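PDB 2YV3: aspartate-semialdehyde dehydrogenase from Thermus thermophilus, which probably catalyses the NADPH-dependent reductive dephosphorylation of L-aspartyl-4-phosphate to L-aspartate-semialdehyde, a step towards lysine, methionine and threonine. Local coordinates for residues Pro102-Pro106 with Glu107-Glu111. Numbering follows the deposited sequence.
Sequences PLVVP and EVNRE
Val105 and Val108 are the ends of a type I beta turn, with Pro106 and Glu107 at its corner. The turn lies in the long loop between strands 87-90 and 119-121 of the NAD-binding domain. Val108 N donates to Val105 O over 2.6 Å and closes the turn. Over one face of the turn, Glu107 crosses Val105 at about a right angle. Its chain bends at chi2 (56°), which folds the carboxylate back over the start of the turn. Glu107 OE1 then sets a carboxylate oxygen against the Val105 CG1 methyl and lies 4.0 Å from Pro106 CD. With an alanine at this position the carboxylate is gone, and Val105 CG1 and the proline ring would probably lose its cover on that side. Beyond the turn, the Asn109 amide reaches back to the incoming chain. With CG between the backbone N and the carbonyl carbon (chi1 50°), the amide swings back to residues 103-105. Asn109 ND2 gives weak hydrogen bonds to Leu103 O and to Ile217 O, the latter a weak link to helix 205-219. Leu103 also packs on Glu213, Lys216 and Ile217 of that helix. Val105 and Pro106 pack on Leu318, and Val108 on Trp135 of helix 125-141. At the other end of the amide, Asn109 OD1 faces the Val104 CG1 methyl. Asn109 OD1 also accepts a weak, long bond of 3.5 Å from Val105 N.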
ATOM      1  N   PRO A 102      17.546 -26.437   1.521  1.00 26.03           N
ATOM      2  CA  PRO A 102      17.650 -25.359   0.545  1.00 28.08           C
ATOM      3  C   PRO A 102      16.330 -24.622   0.418  1.00 36.72           C
ATOM      4  O   PRO A 102      15.266 -25.241   0.424  1.00 39.49           O
ATOM      5  CB  PRO A 102      18.009 -26.095  -0.732  1.00 31.94           C
ATOM      6  CG  PRO A 102      17.267 -27.382  -0.564  1.00 34.03           C
ATOM      7  CD  PRO A 102      17.576 -27.749   0.855  1.00 31.93           C
ATOM      8  N   LEU A 103      16.411 -23.294   0.332  1.00 38.77           N
ATOM      9  CA  LEU A 103      15.253 -22.424   0.166  1.00 27.06           C
ATOM     10  C   LEU A 103      15.406 -21.975  -1.290  1.00 24.06           C
ATOM     11  O   LEU A 103      16.265 -21.152  -1.617  1.00 20.67           O
ATOM     12  CB  LEU A 103      15.350 -21.244   1.140  1.00 29.20           C
ATOM     13  CG  LEU A 103      14.202 -20.230   1.224  1.00 32.33           C
ATOM     14  CD1 LEU A 103      12.867 -20.938   1.358  1.00 39.88           C
ATOM     15  CD2 LEU A 103      14.445 -19.316   2.407  1.00 32.66           C
ATOM     16  N   VAL A 104      14.565 -22.528  -2.157  1.00 22.99           N
ATOM     17  CA  VAL A 104      14.651 -22.274  -3.591  1.00 22.67           C
ATOM     18  C   VAL A 104      13.536 -21.564  -4.376  1.00 26.83           C
ATOM     19  O   VAL A 104      12.352 -21.662  -4.072  1.00 33.19           O
ATOM     20  CB  VAL A 104      14.922 -23.620  -4.311  1.00 17.03           C
ATOM     21  CG1 VAL A 104      15.105 -23.419  -5.812  1.00 11.65           C
ATOM     22  CG2 VAL A 104      16.147 -24.269  -3.708  1.00 27.74           C
ATOM     23  N   VAL A 105      13.964 -20.832  -5.395  1.00 33.17           N
ATOM     24  CA  VAL A 105      13.078 -20.176  -6.344  1.00 29.80           C
ATOM     25  C   VAL A 105      13.841 -20.488  -7.633  1.00 38.58           C
ATOM     26  O   VAL A 105      14.949 -19.979  -7.849  1.00 33.78           O
ATOM     27  CB  VAL A 105      12.989 -18.671  -6.138  1.00 28.64           C
ATOM     28  CG1 VAL A 105      12.071 -18.075  -7.196  1.00 29.01           C
ATOM     29  CG2 VAL A 105      12.447 -18.371  -4.760  1.00 35.08           C
ATOM     30  N   PRO A 106      13.285 -21.381  -8.476  1.00 38.23           N
ATOM     31  CA  PRO A 106      13.878 -21.812  -9.749  1.00 36.23           C
ATOM     32  C   PRO A 106      14.510 -20.736 -10.645  1.00 32.11           C
ATOM     33  O   PRO A 106      15.364 -21.040 -11.483  1.00 29.03           O
ATOM     34  CB  PRO A 106      12.724 -22.553 -10.418  1.00 34.03           C
ATOM     35  CG  PRO A 106      12.062 -23.210  -9.253  1.00 30.38           C
ATOM     36  CD  PRO A 106      12.008 -22.083  -8.238  1.00 32.06           C
ATOM     37  N   GLU A 107      14.094 -19.486 -10.480  1.00 24.91           N
ATOM     38  CA  GLU A 107      14.677 -18.421 -11.280  1.00 28.21           C
ATOM     39  C   GLU A 107      16.040 -18.047 -10.733  1.00 28.77           C
ATOM     40  O   GLU A 107      16.877 -17.501 -11.446  1.00 25.14           O
ATOM     41  CB  GLU A 107      13.782 -17.188 -11.283  1.00 27.01           C
ATOM     42  CG  GLU A 107      12.510 -17.383 -12.058  1.00 37.85           C
ATOM     43  CD  GLU A 107      11.721 -18.567 -11.560  1.00 48.33           C
ATOM     44  OE1 GLU A 107      11.605 -18.722 -10.318  1.00 53.87           O
ATOM     45  OE2 GLU A 107      11.214 -19.340 -12.404  1.00 54.48           O
ATOM     46  N   VAL A 108      16.258 -18.367  -9.462  1.00 35.84           N
ATOM     47  CA  VAL A 108      17.506 -18.054  -8.785  1.00 31.39           C
ATOM     48  C   VAL A 108      18.427 -19.247  -8.574  1.00 36.36           C
ATOM     49  O   VAL A 108      19.201 -19.614  -9.459  1.00 39.98           O
ATOM     50  CB  VAL A 108      17.245 -17.410  -7.405  1.00 29.05           C
ATOM     51  CG1 VAL A 108      18.570 -17.044  -6.748  1.00 28.72           C
ATOM     52  CG2 VAL A 108      16.345 -16.182  -7.554  1.00 38.90           C
ATOM     53  N   ASN A 109      18.324 -19.863  -7.403  1.00 33.63           N
ATOM     54  CA  ASN A 109      19.192 -20.971  -7.037  1.00 33.56           C
ATOM     55  C   ASN A 109      18.776 -22.418  -7.324  1.00 34.42           C
ATOM     56  O   ASN A 109      18.983 -23.279  -6.474  1.00 38.37           O
ATOM     57  CB  ASN A 109      19.561 -20.839  -5.548  1.00 36.41           C
ATOM     58  CG  ASN A 109      18.344 -20.617  -4.648  1.00 41.30           C
ATOM     59  OD1 ASN A 109      17.352 -21.344  -4.728  1.00 41.74           O
ATOM     60  ND2 ASN A 109      18.425 -19.617  -3.782  1.00 32.97           N
ATOM     61  N   ARG A 110      18.216 -22.697  -8.505  1.00 37.78           N
ATOM     62  CA  ARG A 110      17.810 -24.066  -8.879  1.00 22.40           C
ATOM     63  C   ARG A 110      18.914 -25.032  -8.489  1.00 28.81           C
ATOM     64  O   ARG A 110      18.662 -26.192  -8.145  1.00 28.87           O
ATOM     65  CB  ARG A 110      17.589 -24.151 -10.385  1.00 29.24           C
ATOM     66  CG  ARG A 110      17.630 -25.546 -11.002  1.00 17.20           C
ATOM     67  CD  ARG A 110      17.705 -25.407 -12.533  1.00 33.72           C
ATOM     68  NE  ARG A 110      17.655 -26.678 -13.251  1.00 38.04           N
ATOM     69  CZ  ARG A 110      18.441 -27.719 -12.990  1.00 43.15           C
ATOM     70  NH1 ARG A 110      19.344 -27.641 -12.016  1.00 43.04           N
ATOM     71  NH2 ARG A 110      18.329 -28.838 -13.702  1.00 27.83           N
ATOM     72  N   GLU A 111      20.141 -24.530  -8.567  1.00 27.14           N
ATOM     73  CA  GLU A 111      21.334 -25.278  -8.210  1.00 27.26           C
ATOM     74  C   GLU A 111      21.177 -25.952  -6.845  1.00 29.15           C
ATOM     75  O   GLU A 111      21.673 -27.054  -6.624  1.00 38.00           O
ATOM     76  CB  GLU A 111      22.534 -24.322  -8.180  1.00 40.29           C
ATOM     77  CG  GLU A 111      22.146 -22.828  -8.023  1.00 34.77           C
ATOM     78  CD  GLU A 111      21.872 -22.145  -9.357  1.00 37.64           C
ATOM     79  OE1 GLU A 111      22.848 -21.915 -10.106  1.00 36.72           O
ATOM     80  OE2 GLU A 111      20.692 -21.849  -9.662  1.00 38.96           O
TER